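PDB 4FVS: putative lipoprotein from Parabacteroides distasonis, which is of unknown function but probably binds lipid or a similar apolar ligand, as do its LolA- and LolB-like relatives. Local coordinates for residues A[6-11]-A[47-52]; A[64-69]-A[78-83]; A[93-98]-A[129-134]. All coordinates share one frame; numbering follows the deposited sequence.

The three contacts follow one another along the chain, each closing before the next opens, in a fold made mostly of antiparallel strands, with hardly any helix. Contacts 1 and 2 are close neighbours, with centres about 9 Å apart, because strands 44-54 and 60-71 run side by side and are joined by backbone hydrogen bonds, Val47 with Ala68 and Ala49 with Ile66. Contact 3 lies at the surface, its centre about 17 Å from that of contact 2 and 24 Å from that of contact 1, yet Ile98 packs on Leu83 and Lys80. An N-terminal segment, a 3-10 turn and a strand end are thus joined to the curved beta scaffold expected of a LolA/LolB relative.

Contact 1: A[6-11]-A[47-52]; sequences FFFPQT and VEADYV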
loop_
_atom_site.group_PDB
_atom_site.type_symbol
_atom_site.label_atom_id
_atom_site.label_comp_id
_atom_site.label_asym_id
_atom_site.label_seq_id
_atom_site.Cartn_x
_atom_site.Cartn_y
_atom_site.Cartn_z
ATOM N N PHE A 6 -2.092 15.107 -1.679
ATOM C CA PHE A 6 -1.159 14.157 -1.103
ATOM C C PHE A 6 -1.932 12.992 -0.477
ATOM O O PHE A 6 -2.597 13.170 0.543
ATOM C CB PHE A 6 -0.282 14.883 -0.072
ATOM C CG PHE A 6 1.110 14.334 0.076
ATOM C CD1 PHE A 6 2.131 14.763 -0.753
ATOM C CD2 PHE A 6 1.413 13.418 1.080
ATOM C CE1 PHE A 6 3.424 14.265 -0.602
ATOM C CE2 PHE A 6 2.707 12.920 1.227
ATOM C CZ PHE A 6 3.701 13.346 0.386
ATOM N N PHE A 7 -1.861 11.799 -1.096
ATOM C CA PHE A 7 -2.577 10.629 -0.598
ATOM C C PHE A 7 -1.701 9.842 0.399
ATOM O O PHE A 7 -1.421 8.658 0.198
ATOM C CB PHE A 7 -3.052 9.746 -1.759
ATOM C CG PHE A 7 -4.068 10.450 -2.622
ATOM C CD1 PHE A 7 -5.365 10.655 -2.168
ATOM C CD2 PHE A 7 -3.718 10.938 -3.875
ATOM C CE1 PHE A 7 -6.298 11.316 -2.957
ATOM C CE2 PHE A 7 -4.653 11.605 -4.660
ATOM C CZ PHE A 7 -5.942 11.786 -4.195
ATOM N N PHE A 8 -1.290 10.513 1.486
ATOM C CA PHE A 8 -0.459 9.962 2.547
ATOM C C PHE A 8 -0.327 10.982 3.664
ATOM O O PHE A 8 -0.367 12.167 3.344
ATOM C CB PHE A 8 0.918 9.603 1.971
ATOM C CG PHE A 8 1.763 8.642 2.775
ATOM C CD1 PHE A 8 1.452 7.285 2.824
ATOM C CD2 PHE A 8 2.904 9.082 3.433
ATOM C CE1 PHE A 8 2.234 6.400 3.555
ATOM C CE2 PHE A 8 3.697 8.189 4.148
ATOM C CZ PHE A 8 3.361 6.853 4.198
ATOM N N PRO A 9 -0.154 10.603 4.965
ATOM C CA PRO A 9 0.010 11.626 6.013
ATOM C C PRO A 9 1.212 12.517 5.711
ATOM O O PRO A 9 2.217 12.029 5.194
ATOM C CB PRO A 9 0.203 10.797 7.280
ATOM C CG PRO A 9 -0.455 9.530 6.987
ATOM C CD PRO A 9 -0.113 9.254 5.562
ATOM N N GLN A 10 1.089 13.819 5.960
ATOM C CA GLN A 10 2.149 14.755 5.611
ATOM C C GLN A 10 2.530 15.676 6.795
ATOM O O GLN A 10 3.187 16.700 6.575
ATOM C CB GLN A 10 1.709 15.596 4.387
ATOM C CG GLN A 10 0.329 16.258 4.537
ATOM C CD GLN A 10 -0.068 17.157 3.395
ATOM O OE1 GLN A 10 0.622 17.310 2.383
ATOM N NE2 GLN A 10 -1.206 17.795 3.542
ATOM N N THR A 11 2.136 15.308 8.031
ATOM C CA THR A 11 2.463 16.094 9.224
ATOM C C THR A 11 3.474 15.321 10.055
ATOM O O THR A 11 3.225 14.168 10.391
ATOM C CB THR A 11 1.206 16.449 10.016
ATOM O OG1 THR A 11 0.335 17.204 9.177
ATOM C CG2 THR A 11 1.521 17.245 11.286
ATOM N N VAL A 47 7.720 13.195 1.703
ATOM C CA VAL A 47 7.468 12.705 3.066
ATOM C C VAL A 47 8.157 11.353 3.253
ATOM O O VAL A 47 8.068 10.489 2.379
ATOM C CB VAL A 47 5.945 12.619 3.386
ATOM C CG1 VAL A 47 5.670 11.825 4.661
ATOM C CG2 VAL A 47 5.327 14.004 3.495
ATOM N N GLU A 48 8.850 11.181 4.389
ATOM C CA GLU A 48 9.494 9.927 4.744
ATOM C C GLU A 48 8.875 9.421 6.064
ATOM O O GLU A 48 8.909 10.122 7.072
ATOM C CB GLU A 48 11.031 10.071 4.838
ATOM C CG GLU A 48 11.721 8.721 4.965
ATOM C CD GLU A 48 13.222 8.597 4.877
ATOM O OE1 GLU A 48 13.688 8.576 3.721
ATOM O OE2 GLU A 48 13.847 8.171 5.878
ATOM N N ALA A 49 8.300 8.223 6.041
ATOM C CA ALA A 49 7.683 7.618 7.212
ATOM C C ALA A 49 8.327 6.284 7.578
ATOM O O ALA A 49 8.773 5.559 6.690
ATOM C CB ALA A 49 6.205 7.410 6.961
ATOM N N ASP A 50 8.386 5.979 8.892
ATOM C CA ASP A 50 8.876 4.707 9.424
ATOM C C ASP A 50 7.719 3.771 9.627
ATOM O O ASP A 50 6.611 4.226 9.917
ATOM C CB ASP A 50 9.646 4.876 10.745
ATOM C CG ASP A 50 11.050 5.380 10.557
ATOM O OD1 ASP A 50 11.865 4.646 9.963
ATOM O OD2 ASP A 50 11.351 6.492 11.047
ATOM N N TYR A 51 7.955 2.460 9.453
ATOM C CA TYR A 51 6.909 1.473 9.679
ATOM C C TYR A 51 7.468 0.314 10.467
ATOM O O TYR A 51 8.658 0.022 10.384
ATOM C CB TYR A 51 6.255 1.001 8.367
ATOM C CG TYR A 51 7.126 0.166 7.454
ATOM C CD1 TYR A 51 7.268 -1.203 7.656
ATOM C CD2 TYR A 51 7.716 0.721 6.318
ATOM C CE1 TYR A 51 8.031 -1.989 6.797
ATOM C CE2 TYR A 51 8.482 -0.061 5.447
ATOM C CZ TYR A 51 8.634 -1.419 5.691
ATOM O OH TYR A 51 9.384 -2.213 4.850
ATOM N N VAL A 52 6.603 -0.322 11.264
ATOM C CA VAL A 52 6.899 -1.518 12.053
ATOM C C VAL A 52 5.722 -2.451 11.905
ATOM O O VAL A 52 4.609 -2.105 12.292
ATOM C CB VAL A 52 7.242 -1.274 13.548
ATOM C CG1 VAL A 52 7.784 -2.552 14.196
ATOM C CG2 VAL A 52 8.254 -0.140 13.714
#
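Val47 meets the N-terminal segment 6-11 with both its methyl groups, which are turned to different partners. Val47 CG2 comes to the far end of the Phe6 ring, 3.6 Å from Phe6 CZ, and approaches it obliquely. The other methyl, Val47 CG1, stands anti to the backbone N (chi1 167°), which carries it away from Phe6 and toward the rim of Phe8, 4.1 Å from Phe8 CD2. Val47 CG1 also lies 3.5 Å from Pro9 O. Phe8 presents its edge to the strand throughout: Ala49 CB lies near the plane of the ring, 3.8 Å from Phe8 CE2, so that Val47 and Ala49, two residues apart on one side of strand 44-54, share that rim. One face of the Phe8 ring is taken by its own neighbour, Pro9 CD, 3.4 Å above the plane and displaced toward the rim.

In the chain between Phe6 and Phe8, Phe7 is the centre of an inverse gamma turn, marked by a weak bond from Phe8 N to Phe6 O. With the backbone turned here, Phe6 and Phe8 both face the strand, while Phe7 meets Tyr187 edge-to-face. In what is probably a LolA/LolB-like fold, as its family suggests, the segment precedes the first strand, 15-22, and packs against the curved antiparallel strands; just ahead of it, the disulfide Cys4-Cys70 ties the N-terminal chain to strand 60-71. Trp16 meets Phe8 edge-to-face, and Phe75 does the same with Phe6. Gln10 CB lies 4.1 Å from Val47 CG2, before the extended chain leads away and OE1 accepts a hydrogen bond from Gln45.

Contact 2: A[64-69]-A[78-83]; sequences GDIKAY and DSKETL
Lys80 reaches from a 3-10 turn to the backbone of strand 60-71, ending on the carbonyl of Asp65. Its CB packs toward Ile98 of the segment 93-98. Lys80 CG, placed between the backbone N and the carbonyl carbon (chi1 63°), lies 3.8 Å from Ile66 CD1, and beyond it the chain runs extended through CD. Lys80 CE passes 3.3 Å from Asp65 O, and Lys80 NZ donates to that oxygen at 2.9 Å, tilted 25° from the carbonyl plane. Cut back to an alanine, this side chain is likely to leave Asp65 O without its lysine donor and open a gap beside Ile66 CD1.

Ile66 fills the angle between lysine and turn: Ile66 CD1 lies 3.7 Å from Glu81 CB, the two side chains crossing at about a right angle, while Ile66 CG1 meets Asp78 CB at 3.8 Å. A weak bond from Asp78 N to Lys67 O marks the end of the pairing with strand 74-78. The turn 79-82, held by backbone bonds from Glu81 N to Asp78 O, Thr82 N to Ser79 O and Leu83 N to Lys80 O, then leads toward helix 86-89. Phe8 packs on Ile66 and Glu81, Tyr51 of strand 44-54 touches Lys80, and Ser79 and Thr82 rest on Ile103 of strand 102-104.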
loop_
_atom_site.group_PDB
_atom_site.type_symbol
_atom_site.label_atom_id
_atom_site.label_comp_id
_atom_site.label_asym_id
_atom_site.label_seq_id
_atom_site.Cartn_x
_atom_site.Cartn_y
_atom_site.Cartn_z
ATOM N N GLY A 64 11.038 -0.890 8.444
ATOM C CA GLY A 64 11.666 -0.129 7.383
ATOM C C GLY A 64 11.081 1.256 7.288
ATOM O O GLY A 64 10.386 1.700 8.206
ATOM N N ASP A 65 11.341 1.932 6.169
ATOM C CA ASP A 65 10.841 3.272 5.904
ATOM C C ASP A 65 10.225 3.351 4.483
ATOM O O ASP A 65 10.579 2.566 3.601
ATOM C CB ASP A 65 11.937 4.322 6.105
ATOM C CG ASP A 65 13.292 3.990 5.525
ATOM O OD1 ASP A 65 13.414 3.965 4.271
ATOM O OD2 ASP A 65 14.252 3.830 6.321
ATOM N N ILE A 66 9.275 4.270 4.301
ATOM C CA ILE A 66 8.558 4.435 3.049
ATOM C C ILE A 66 8.545 5.902 2.673
ATOM O O ILE A 66 8.391 6.764 3.543
ATOM C CB ILE A 66 7.129 3.816 3.121
ATOM C CG1 ILE A 66 6.452 3.789 1.734
ATOM C CG2 ILE A 66 6.241 4.471 4.170
ATOM C CD1 ILE A 66 5.696 2.544 1.431
ATOM N N LYS A 67 8.779 6.192 1.379
ATOM C CA LYS A 67 8.793 7.566 0.867
ATOM C C LYS A 67 7.553 7.834 0.006
ATOM O O LYS A 67 7.057 6.948 -0.671
ATOM C CB LYS A 67 10.075 7.873 0.079
ATOM C CG LYS A 67 11.201 8.437 0.926
ATOM C CD LYS A 67 12.217 9.194 0.069
ATOM C CE LYS A 67 13.191 10.018 0.894
ATOM N NZ LYS A 67 14.030 10.915 0.059
ATOM N N ALA A 68 7.022 9.039 0.116
ATOM C CA ALA A 68 5.875 9.536 -0.641
ATOM C C ALA A 68 6.185 10.924 -1.121
ATOM O O ALA A 68 6.790 11.696 -0.371
ATOM C CB ALA A 68 4.614 9.541 0.216
ATOM N N TYR A 69 5.807 11.261 -2.363
ATOM C CA TYR A 69 6.091 12.609 -2.851
ATOM C C TYR A 69 5.130 13.082 -3.939
ATOM O O TYR A 69 4.465 12.284 -4.592
ATOM C CB TYR A 69 7.545 12.717 -3.379
ATOM C CG TYR A 69 7.875 11.733 -4.472
ATOM C CD1 TYR A 69 7.608 12.030 -5.806
ATOM C CD2 TYR A 69 8.492 10.520 -4.182
ATOM C CE1 TYR A 69 7.909 11.127 -6.823
ATOM C CE2 TYR A 69 8.798 9.608 -5.190
ATOM C CZ TYR A 69 8.489 9.909 -6.512
ATOM O OH TYR A 69 8.779 9.026 -7.529
ATOM N N ASP A 78 5.883 4.550 -2.710
ATOM C CA ASP A 78 6.616 3.302 -2.936
ATOM C C ASP A 78 5.608 2.146 -3.045
ATOM O O ASP A 78 4.732 1.995 -2.175
ATOM C CB ASP A 78 7.669 3.044 -1.834
ATOM C CG ASP A 78 8.864 2.189 -2.272
ATOM O OD1 ASP A 78 8.676 1.290 -3.136
ATOM O OD2 ASP A 78 9.971 2.387 -1.716
ATOM N N SER A 79 5.714 1.358 -4.146
ATOM C CA SER A 79 4.819 0.242 -4.483
ATOM C C SER A 79 4.757 -0.871 -3.419
ATOM O O SER A 79 3.824 -1.665 -3.485
ATOM C CB SER A 79 5.172 -0.376 -5.835
ATOM O OG SER A 79 6.534 -0.740 -5.955
ATOM N N LYS A 80 5.659 -0.890 -2.409
ATOM C CA LYS A 80 5.658 -1.902 -1.337
ATOM C C LYS A 80 4.441 -1.709 -0.408
ATOM O O LYS A 80 4.005 -2.671 0.247
ATOM C CB LYS A 80 6.989 -1.924 -0.521
ATOM C CG LYS A 80 7.353 -0.670 0.261
ATOM C CD LYS A 80 8.565 -0.923 1.095
ATOM C CE LYS A 80 9.240 0.320 1.554
ATOM N NZ LYS A 80 10.572 0.001 2.147
ATOM N N GLU A 81 3.878 -0.480 -0.388
ATOM C CA GLU A 81 2.672 -0.134 0.382
ATOM C C GLU A 81 1.442 -0.954 -0.125
ATOM O O GLU A 81 0.531 -1.247 0.654
ATOM C CB GLU A 81 2.414 1.373 0.275
ATOM C CG GLU A 81 1.340 1.933 1.191
ATOM C CD GLU A 81 1.564 2.022 2.689
ATOM O OE1 GLU A 81 2.377 1.236 3.234
ATOM O OE2 GLU A 81 0.864 2.846 3.328
ATOM N N THR A 82 1.459 -1.347 -1.416
ATOM C CA THR A 82 0.426 -2.157 -2.075
ATOM C C THR A 82 0.445 -3.599 -1.463
ATOM O O THR A 82 -0.613 -4.253 -1.445
ATOM C CB THR A 82 0.630 -2.118 -3.642
ATOM O OG1 THR A 82 0.293 -0.817 -4.122
ATOM C CG2 THR A 82 -0.235 -3.106 -4.392
ATOM N N LEU A 83 1.625 -4.057 -0.940
ATOM C CA LEU A 83 1.835 -5.401 -0.388
ATOM C C LEU A 83 1.749 -5.429 1.146
ATOM O O LEU A 83 2.154 -6.416 1.761
ATOM C CB LEU A 83 3.173 -5.987 -0.848
ATOM C CG LEU A 83 3.474 -5.963 -2.369
ATOM C CD1 LEU A 83 4.844 -6.431 -2.624
ATOM C CD2 LEU A 83 2.504 -6.817 -3.151
#

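Contact 3: A[93-98]-A[129-134]; sequences NTNVDI and DKKNRK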
loop_
_atom_site.group_PDB
_atom_site.type_symbol
_atom_site.label_atom_id
_atom_site.label_comp_id
_atom_site.label_asym_id
_atom_site.label_seq_id
_atom_site.Cartn_x
_atom_site.Cartn_y
_atom_site.Cartn_z
ATOM N N ASN A 93 10.116 -11.951 7.709
ATOM C CA ASN A 93 11.081 -11.769 8.773
ATOM C C ASN A 93 11.773 -10.431 8.481
ATOM O O ASN A 93 11.484 -9.814 7.455
ATOM C CB ASN A 93 12.030 -12.959 8.894
ATOM C CG ASN A 93 12.962 -13.140 7.750
ATOM O OD1 ASN A 93 13.924 -12.398 7.607
ATOM N ND2 ASN A 93 12.745 -14.173 6.942
ATOM N N THR A 94 12.621 -9.947 9.378
ATOM C CA THR A 94 13.212 -8.612 9.227
ATOM C C THR A 94 14.288 -8.544 8.132
ATOM O O THR A 94 14.632 -7.433 7.712
ATOM C CB THR A 94 13.758 -8.118 10.551
ATOM O OG1 THR A 94 12.927 -8.652 11.579
ATOM C CG2 THR A 94 13.737 -6.597 10.635
ATOM N N ASN A 95 14.766 -9.704 7.630
ATOM C CA ASN A 95 15.749 -9.761 6.537
ATOM C C ASN A 95 15.066 -9.611 5.190
ATOM O O ASN A 95 15.731 -9.372 4.191
ATOM C CB ASN A 95 16.549 -11.061 6.568
ATOM C CG ASN A 95 17.397 -11.230 7.790
ATOM O OD1 ASN A 95 18.000 -10.269 8.302
ATOM N ND2 ASN A 95 17.478 -12.474 8.252
ATOM N N VAL A 96 13.740 -9.738 5.165
ATOM C CA VAL A 96 12.945 -9.618 3.954
ATOM C C VAL A 96 12.853 -8.142 3.535
ATOM O O VAL A 96 12.477 -7.279 4.336
ATOM C CB VAL A 96 11.564 -10.254 4.133
ATOM C CG1 VAL A 96 10.729 -10.102 2.880
ATOM C CG2 VAL A 96 11.699 -11.722 4.501
ATOM N N ASP A 97 13.245 -7.858 2.285
ATOM C CA ASP A 97 13.161 -6.519 1.714
ATOM C C ASP A 97 12.421 -6.576 0.371
ATOM O O ASP A 97 12.191 -7.660 -0.173
ATOM C CB ASP A 97 14.553 -5.876 1.561
ATOM C CG ASP A 97 14.566 -4.377 1.861
ATOM O OD1 ASP A 97 13.521 -3.710 1.649
ATOM O OD2 ASP A 97 15.615 -3.872 2.314
ATOM N N ILE A 98 11.984 -5.411 -0.120
ATOM C CA ILE A 98 11.292 -5.279 -1.398
ATOM C C ILE A 98 12.000 -4.179 -2.181
ATOM O O ILE A 98 12.429 -3.174 -1.605
ATOM C CB ILE A 98 9.767 -5.030 -1.223
ATOM C CG1 ILE A 98 9.090 -6.237 -0.527
ATOM C CG2 ILE A 98 9.100 -4.790 -2.553
ATOM C CD1 ILE A 98 7.625 -6.086 -0.108
ATOM N N ASP A 129 15.393 -11.989 0.548
ATOM C CA ASP A 129 16.114 -12.045 1.812
ATOM C C ASP A 129 17.432 -11.274 1.637
ATOM O O ASP A 129 18.272 -11.679 0.843
ATOM C CB ASP A 129 16.330 -13.535 2.201
ATOM C CG ASP A 129 17.067 -13.879 3.500
ATOM O OD1 ASP A 129 17.737 -12.987 4.065
ATOM O OD2 ASP A 129 17.020 -15.064 3.913
ATOM N N LYS A 130 17.598 -10.150 2.356
ATOM C CA LYS A 130 18.789 -9.282 2.354
ATOM C C LYS A 130 20.082 -10.069 2.567
ATOM O O LYS A 130 21.114 -9.724 1.970
ATOM C CB LYS A 130 18.684 -8.200 3.458
ATOM C CG LYS A 130 17.804 -7.000 3.070
ATOM C CD LYS A 130 17.666 -5.941 4.176
ATOM C CE LYS A 130 16.452 -6.149 5.061
ATOM N NZ LYS A 130 16.216 -4.991 5.965
ATOM N N LYS A 131 20.017 -11.135 3.407
ATOM C CA LYS A 131 21.146 -11.993 3.785
ATOM C C LYS A 131 21.373 -13.141 2.774
ATOM O O LYS A 131 22.502 -13.659 2.692
ATOM C CB LYS A 131 20.945 -12.577 5.196
ATOM C CG LYS A 131 20.646 -11.554 6.306
ATOM C CD LYS A 131 21.870 -10.849 6.893
ATOM C CE LYS A 131 21.469 -9.978 8.065
ATOM N NZ LYS A 131 22.639 -9.539 8.883
ATOM N N ASN A 132 20.326 -13.522 2.002
ATOM C CA ASN A 132 20.393 -14.580 0.985
ATOM C C ASN A 132 19.503 -14.201 -0.194
ATOM O O ASN A 132 18.332 -14.595 -0.246
ATOM C CB ASN A 132 19.993 -15.948 1.578
ATOM C CG ASN A 132 20.033 -17.097 0.597
ATOM O OD1 ASN A 132 20.780 -17.087 -0.392
ATOM N ND2 ASN A 132 19.199 -18.102 0.837
ATOM N N ARG A 133 20.060 -13.415 -1.136
ATOM C CA ARG A 133 19.346 -12.899 -2.310
ATOM C C ARG A 133 18.961 -14.010 -3.313
ATOM O O ARG A 133 18.204 -13.726 -4.236
ATOM C CB ARG A 133 20.161 -11.805 -3.007
ATOM C CG ARG A 133 20.102 -10.460 -2.270
ATOM C CD ARG A 133 20.991 -9.436 -2.949
ATOM N NE ARG A 133 20.799 -8.074 -2.453
ATOM C CZ ARG A 133 19.986 -7.176 -3.008
ATOM N NH1 ARG A 133 19.242 -7.501 -4.065
ATOM N NH2 ARG A 133 19.890 -5.955 -2.495
ATOM N N LYS A 134 19.402 -15.271 -3.095
ATOM C CA LYS A 134 18.978 -16.433 -3.892
ATOM C C LYS A 134 17.519 -16.761 -3.527
ATOM O O LYS A 134 16.787 -17.356 -4.322
ATOM C CB LYS A 134 19.898 -17.658 -3.672
ATOM C CG LYS A 134 19.606 -18.800 -4.641
ATOM C CD LYS A 134 20.511 -19.978 -4.477
ATOM C CE LYS A 134 20.229 -21.001 -5.554
ATOM N NZ LYS A 134 21.050 -22.234 -5.377
HETATM O O HOH W 1 13.125 -4.142 5.076
#
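A short antiparallel bridge between Val96 and Asp129, with an Asx turn leading into it at Asn93 and another starting at Asp129, joins segment 93-98 to segment 129-134; the two residues form a non-hydrogen-bonded pair. Beside the bridge, Lys130 N donates to Asn95 O at 2.7 Å and nearly straight, the angle at the hydrogen being 170°; Asp129 CA adds a CA-H...O contact to the same carbonyl.

Asn95 and Asp129 lie side by side and point the same way, their amide and carboxylate planes only 5° apart. Asp129 OD1 comes 3.4 Å from Asn95 CB, and it also accepts Lys131 N at 3.0 Å from above the carboxylate plane, which makes the Asx turn, with Asn132 N as a weak further donor. In the turn leading into strand 96-98, a type I turn that ends at Val96, Asn93 OD1 accepts from Asn95 N at 2.8 Å. Lys131 passes across the Asn95 amide: its CG packs against Asn95 CG, and Lys131 CE lies 3.5 Å from Asn95 OD1.

Lys130 instead runs along segment 93-98. Lys130 CD lies 3.5 Å from Asp97 OD2; beyond it, the bend at chi3 (-93°) turns CE and NZ toward Thr94 O, where Lys130 NZ makes a weak bond of 3.4 Å. Lys130 NZ makes a long salt bridge with Asp97 OD2, at 3.9 Å, and shares a water, weakly held on its side, with Val96 O. None of these bonds is strong, so the lysine end is probably held by their sum.

Asn62 bonds the carbonyls of Asn93 and Val96, and Asp97 pairs through its backbone with Tyr128 of strand 123-129. The second segment leads from that strand into strand 132-154, turning a corner at Arg133 and Lys134, while Ile98 packs on Leu83, beside the 3-10 turn 79-82.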